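Local coordinates for class II aldolase/adducin N-terminal domain-containing protein (Thermoplasma acidophilum, PDB 3M4R) that binds zinc through its class II aldolase/adducin-type domain, the N-terminal piece present here of a longer protein that is probably an oxidoreductase, at residues T142-P145 with S146-A150; S104-N107 with P108-S112. One frame throughout, in Å; residues are numbered along the deposited sequence. Where two conformers were deposited one is given.

How the contacts relate
Both contacts are local and lie on the surface of one class II aldolase/adducin-type domain, contact 1 at a helix N-terminus and contact 2 at a beta turn, on opposite sides of its centre: their centres are 40 Å apart, their nearest atoms about 30 Å. Contact 2 comes first in the chain, in the loop from helix 94-103 to helix 117-121; contact 1 follows between helices 134-140 and 146-153. Each touches an outermost strand of the mixed sheet, contact 2 packing on strand 75-79 and contact 1 on strand 156-159. The zinc ion, held by Glu116, His130, His132 and His188, is away from both, and neither contact supplies a ligand to it.

Contact 1 (T142-P145 with S146-A150); sequences TDLP and SDQIA
Leu144 and Ile149 make the apolar part of this local contact, where the chain enters helix 146-153: Leu144 CB lies 3.8 Å from Ile149 CG1. Gln148 gives the second packing patch. With its CG anti to the carbonyl carbon (chi1 -64°) and the chain extended beyond, the amide is carried back to the Pro145 ring, OE1 lying 3.5 Å from Pro145 CD and Gln148 CD 3.6 Å from Pro145 CG. The same OE1 comes within 3.7 Å of Leu144 CD2, the Leu144 and Gln148 side chains crossing at about a right angle.

The backbone bonds converge on one acceptor. Pro145 O accepts from Ile149 N at 3.0 Å, nearly straight (169°) and in the carbonyl plane, which is the first i to i+4 bond of the helix. A weak bond from Gln148 N also reaches Pro145 O, at 3.1 Å. Pro145 is thus the N-cap residue, and its side chain offers no polar group to the helix end. Leu144 just before the cap packing on Ile149, four residues after the cap, is the pairing known as a hydrophobic staple, which bridges the first turn by apolar contact. Ile149 is buried, whereas Gln148 and Pro145 lie on the exposed side.

Polar side-chain bonds fix the approach to the cap. Thr142 OG1 accepts from Leu144 N at 3.1 Å (161°), an ST turn, and is also hydrogen-bonded to Ile139 O in helix 134-140, so a single hydroxyl ties that helix to the turn. Arg186 NH2 hydrogen-bonds both Leu144 O and Ser146 OG, from the two residues flanking the cap. Ser146 and Ala150 touch Val158 of strand 156-159, which sets the start of the helix against this outermost strand of the sheet.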
ATOM      1  N   THR A 142       7.951 -19.915   6.328  1.00 24.13           N
ATOM      2  CA  THR A 142       8.944 -20.994   6.312  1.00 23.84           C
ATOM      3  C   THR A 142      10.199 -20.518   7.036  1.00 23.68           C
ATOM      4  O   THR A 142      10.323 -19.346   7.364  1.00 22.78           O
ATOM      5  CB  THR A 142       9.403 -21.377   4.875  1.00 24.49           C
ATOM      6  OG1 THR A 142      10.212 -20.325   4.328  1.00 23.70           O
ATOM      7  CG2 THR A 142       8.230 -21.673   3.936  1.00 24.83           C
ATOM      8  N   ASP A 143      11.157 -21.420   7.237  1.00 23.48           N
ATOM      9  CA  ASP A 143      12.405 -21.052   7.896  1.00 23.94           C
ATOM     10  C   ASP A 143      13.440 -20.544   6.899  1.00 23.85           C
ATOM     11  O   ASP A 143      14.618 -20.449   7.217  1.00 24.11           O
ATOM     12  CB  ASP A 143      12.946 -22.248   8.694  1.00 24.84           C
ATOM     13  CG  ASP A 143      12.021 -22.644   9.834  1.00 25.46           C
ATOM     14  OD1 ASP A 143      11.362 -21.762  10.397  1.00 29.65           O
ATOM     15  OD2 ASP A 143      11.947 -23.832  10.167  1.00 30.21           O
ATOM     16  N   LEU A 144      13.014 -20.198   5.690  1.00 23.72           N
ATOM     17  CA  LEU A 144      13.960 -19.725   4.697  1.00 22.87           C
ATOM     18  C   LEU A 144      14.565 -18.425   5.188  1.00 22.25           C
ATOM     19  O   LEU A 144      13.846 -17.551   5.634  1.00 21.91           O
ATOM     20  CB  LEU A 144      13.295 -19.524   3.333  1.00 22.71           C
ATOM     21  CG  LEU A 144      13.082 -20.768   2.459  1.00 23.46           C
ATOM     22  CD1 LEU A 144      12.339 -20.315   1.202  1.00 25.95           C
ATOM     23  CD2 LEU A 144      14.405 -21.503   2.109  1.00 20.88           C
ATOM     24  N   PRO A 145      15.898 -18.294   5.106  1.00 22.20           N
ATOM     25  CA  PRO A 145      16.481 -16.979   5.427  1.00 22.58           C
ATOM     26  C   PRO A 145      15.955 -15.862   4.495  1.00 22.08           C
ATOM     27  O   PRO A 145      15.571 -16.120   3.348  1.00 22.09           O
ATOM     28  CB  PRO A 145      17.995 -17.196   5.257  1.00 21.88           C
ATOM     29  CG  PRO A 145      18.169 -18.499   4.597  1.00 22.95           C
ATOM     30  CD  PRO A 145      16.915 -19.305   4.753  1.00 22.43           C
ATOM     31  N   SER A 146      15.919 -14.637   4.996  1.00 22.61           N
ATOM     32  CA  SER A 146      15.313 -13.538   4.265  1.00 21.88           C
ATOM     33  C   SER A 146      16.034 -13.303   2.932  1.00 22.38           C
ATOM     34  O   SER A 146      15.383 -13.000   1.915  1.00 22.27           O
ATOM     35  CB  SER A 146      15.300 -12.287   5.134  1.00 22.32           C
ATOM     36  OG  SER A 146      14.319 -12.438   6.156  1.00 21.78           O
ATOM     37  N   ASP A 147      17.362 -13.472   2.939  1.00 21.80           N
ATOM     38  CA  ASP A 147      18.151 -13.260   1.747  1.00 22.65           C
ATOM     39  C   ASP A 147      17.832 -14.285   0.673  1.00 22.63           C
ATOM     40  O   ASP A 147      17.873 -13.966  -0.513  1.00 23.77           O
ATOM     41  CB  ASP A 147      19.660 -13.271   2.046  1.00 23.53           C
ATOM     42  CG  ASP A 147      20.139 -11.999   2.760  1.00 25.22           C
ATOM     43  OD1 ASP A 147      19.319 -11.116   3.081  1.00 29.56           O
ATOM     44  OD2 ASP A 147      21.362 -11.871   3.006  1.00 30.28           O
ATOM     45  N   GLN A 148      17.531 -15.518   1.050  1.00 21.93           N
ATOM     46  CA  GLN A 148      17.137 -16.471   0.029  1.00 21.52           C
ATOM     47  C   GLN A 148      15.695 -16.172  -0.437  1.00 21.28           C
ATOM     48  O   GLN A 148      15.358 -16.318  -1.611  1.00 21.83           O
ATOM     49  CB  GLN A 148      17.321 -17.909   0.510  1.00 21.29           C
ATOM     50  CG  GLN A 148      18.771 -18.296   0.782  1.00 20.35           C
ATOM     51  CD  GLN A 148      18.870 -19.716   1.232  1.00 20.69           C
ATOM     52  OE1 GLN A 148      17.876 -20.327   1.597  1.00 19.96           O
ATOM     53  NE2 GLN A 148      20.064 -20.267   1.188  1.00 20.54           N
ATOM     54  N   ILE A 149      14.851 -15.724   0.464  1.00 21.06           N
ATOM     55  CA  ILE A 149      13.538 -15.219   0.032  1.00 21.39           C
ATOM     56  C   ILE A 149      13.641 -14.098  -1.037  1.00 21.09           C
ATOM     57  O   ILE A 149      12.946 -14.144  -2.059  1.00 20.08           O
ATOM     58  CB  ILE A 149      12.664 -14.799   1.209  1.00 20.58           C
ATOM     59  CG1 ILE A 149      12.323 -16.035   2.080  1.00 20.60           C
ATOM     60  CG2 ILE A 149      11.362 -14.194   0.687  1.00 20.82           C
ATOM     61  CD1 ILE A 149      11.516 -15.702   3.335  1.00 21.15           C
ATOM     62  N   ALA A 150      14.538 -13.139  -0.822  1.00 21.63           N
ATOM     63  CA  ALA A 150      14.793 -12.063  -1.785  1.00 21.53           C
ATOM     64  C   ALA A 150      15.300 -12.611  -3.135  1.00 22.46           C
ATOM     65  O   ALA A 150      14.857 -12.151  -4.199  1.00 22.89           O
ATOM     66  CB  ALA A 150      15.787 -11.056  -1.204  1.00 20.72           C
TER

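Contact 2 (S104-N107 with P108-S112); sequences SMVN and PSEPS
Asn107 O accepts from Glu110 N at 2.9 Å (166°), closing a type I beta turn with Pro108 and Ser109 at its corners. The Asn107 side chain adds an Asx turn: with CG anti to the backbone N (chi1 180°), Asn107 OD1 accepts from Ser109 N at 3.0 Å and from Ser109 OG at 2.9 Å, both donors coming from the same face of the amide and above its plane. Replacing Asn107 by an alanine would probably leave these two Ser109 donors without their shared acceptor and the turn less firmly held. The loop is tied to the sheet by Val106, whose backbone hydrogen-bonds that of Gly77, and by Glu110, whose carboxylate forms a salt bridge with Arg59 and accepts from Gly77 N. Before the turn, the selenomethionine Met105, bent at its third torsion, brings CE to 3.8 Å from Glu110 CB, its side chain also touching Thr76 and Ile78 of strand 75-79. Two waters span Asn107 and Glu110. Water 1 accepts from Asn107 N at 2.8 Å and lies 2.6 Å from Glu110 OE1. Water 2 accepts from Asn107 ND2 at 3.2 Å and donates to Glu110 OE2 at 2.5 Å.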
ATOM      1  N   SER A 104      -5.683  14.860  10.188  1.00 20.56           N
ATOM      2  CA  SER A 104      -4.959  15.071   8.908  1.00 21.06           C
ATOM      3  C   SER A 104      -5.872  14.907   7.683  1.00 21.26           C
ATOM      4  O   SER A 104      -5.434  15.037   6.538  1.00 21.06           O
ATOM      5  CB  SER A 104      -3.775  14.115   8.798  1.00 21.55           C
ATOM      6  OG  SER A 104      -2.923  14.231   9.934  1.00 20.14           O
HETATM    7  N   MSE A 105      -7.158  14.697   7.936  1.00 21.44           N
HETATM    8  CA  MSE A 105      -8.146  14.455   6.863  1.00 21.54           C
HETATM    9  C   MSE A 105      -8.513  15.765   6.194  1.00 22.04           C
HETATM   10  O   MSE A 105      -8.841  16.753   6.854  1.00 17.69           O
HETATM   11  CB  MSE A 105      -9.413  13.808   7.405  1.00 21.64           C
HETATM   12  CG  MSE A 105      -9.272  12.329   7.637  1.00 20.25           C
HETATM   13 SE   MSE A 105     -10.712  11.625   8.658  1.00 23.71          SE
HETATM   14  CE  MSE A 105     -12.036  11.368   7.166  1.00 19.67           C
ATOM     15  N   VAL A 106      -8.432  15.796   4.875  1.00 20.64           N
ATOM     16  CA  VAL A 106      -8.880  16.955   4.102  0.50 21.72           C
ATOM     17  C   VAL A 106     -10.385  17.196   4.271  1.00 22.66           C
ATOM     18  O   VAL A 106     -10.840  18.322   4.287  1.00 23.56           O
ATOM     19  CB  VAL A 106      -8.505  16.827   2.604  0.50 21.89           C
ATOM     20  CG1 VAL A 106      -7.098  16.313   2.465  0.50 20.90           C
ATOM     21  CG2 VAL A 106      -9.475  15.888   1.871  0.50 23.44           C
ATOM     22  N   ASN A 107     -11.155  16.139   4.439  1.00 22.79           N
ATOM     23  CA  ASN A 107     -12.554  16.262   4.652  1.00 24.31           C
ATOM     24  C   ASN A 107     -12.976  15.304   5.741  1.00 25.17           C
ATOM     25  O   ASN A 107     -13.260  14.132   5.484  1.00 23.77           O
ATOM     26  CB  ASN A 107     -13.402  16.021   3.403  1.00 24.95           C
ATOM     27  CG  ASN A 107     -14.914  16.160   3.705  1.00 28.50           C
ATOM     28  OD1 ASN A 107     -15.353  16.429   4.845  1.00 35.38           O
ATOM     29  ND2 ASN A 107     -15.707  16.007   2.675  1.00 35.65           N
ATOM     30  N   PRO A 108     -13.129  15.836   6.962  1.00 26.48           N
ATOM     31  CA  PRO A 108     -13.360  14.958   8.099  1.00 26.18           C
ATOM     32  C   PRO A 108     -14.670  14.154   8.015  1.00 26.21           C
ATOM     33  O   PRO A 108     -14.854  13.257   8.820  1.00 27.55           O
ATOM     34  CB  PRO A 108     -13.354  15.926   9.306  1.00 28.03           C
ATOM     35  CG  PRO A 108     -12.487  17.101   8.890  1.00 28.28           C
ATOM     36  CD  PRO A 108     -12.776  17.227   7.361  1.00 26.99           C
ATOM     37  N   SER A 109     -15.550  14.453   7.067  1.00 25.47           N
ATOM     38  CA  SER A 109     -16.792  13.694   6.938  0.50 25.54           C
ATOM     39  C   SER A 109     -16.614  12.448   6.066  1.00 25.29           C
ATOM     40  O   SER A 109     -17.500  11.609   6.005  1.00 23.02           O
ATOM     41  CB  SER A 109     -17.927  14.559   6.375  0.50 26.21           C
ATOM     42  OG  SER A 109     -17.729  14.839   5.004  0.50 26.35           O
ATOM     43  N   GLU A 110     -15.452  12.307   5.423  1.00 23.50           N
ATOM     44  CA  GLU A 110     -15.133  11.052   4.737  1.00 23.67           C
ATOM     45  C   GLU A 110     -14.991   9.871   5.683  1.00 23.83           C
ATOM     46  O   GLU A 110     -14.792  10.055   6.894  1.00 24.08           O
ATOM     47  CB  GLU A 110     -13.874  11.177   3.884  1.00 23.00           C
ATOM     48  CG  GLU A 110     -14.075  12.119   2.770  1.00 23.34           C
ATOM     49  CD  GLU A 110     -12.825  12.344   1.930  1.00 23.57           C
ATOM     50  OE1 GLU A 110     -11.700  12.069   2.377  1.00 19.93           O
ATOM     51  OE2 GLU A 110     -12.977  12.833   0.806  1.00 24.03           O
ATOM     52  N   PRO A 111     -15.141   8.643   5.142  1.00 23.90           N
ATOM     53  CA  PRO A 111     -14.899   7.465   5.984  1.00 24.26           C
ATOM     54  C   PRO A 111     -13.448   7.405   6.504  1.00 23.45           C
ATOM     55  O   PRO A 111     -12.530   7.908   5.859  1.00 22.60           O
ATOM     56  CB  PRO A 111     -15.229   6.286   5.061  1.00 24.47           C
ATOM     57  CG  PRO A 111     -16.065   6.891   3.911  1.00 24.27           C
ATOM     58  CD  PRO A 111     -15.465   8.260   3.749  1.00 24.31           C
ATOM     59  N   SER A 112     -13.268   6.831   7.694  1.00 23.93           N
ATOM     60  CA  SER A 112     -11.930   6.713   8.301  0.50 24.02           C
ATOM     61  C   SER A 112     -10.921   6.064   7.347  1.00 23.57           C
ATOM     62  O   SER A 112     -11.229   5.094   6.688  1.00 24.06           O
ATOM     63  CB  SER A 112     -11.995   5.912   9.593  0.50 24.61           C
ATOM     64  OG  SER A 112     -12.731   6.605  10.583  0.50 25.44           O
TER
HETATM   65  O   HOH W   1     -10.436  13.483   4.210  1.00 19.51           O
HETATM   66  O   HOH W   2     -15.038  14.032   0.198  1.00 42.60           O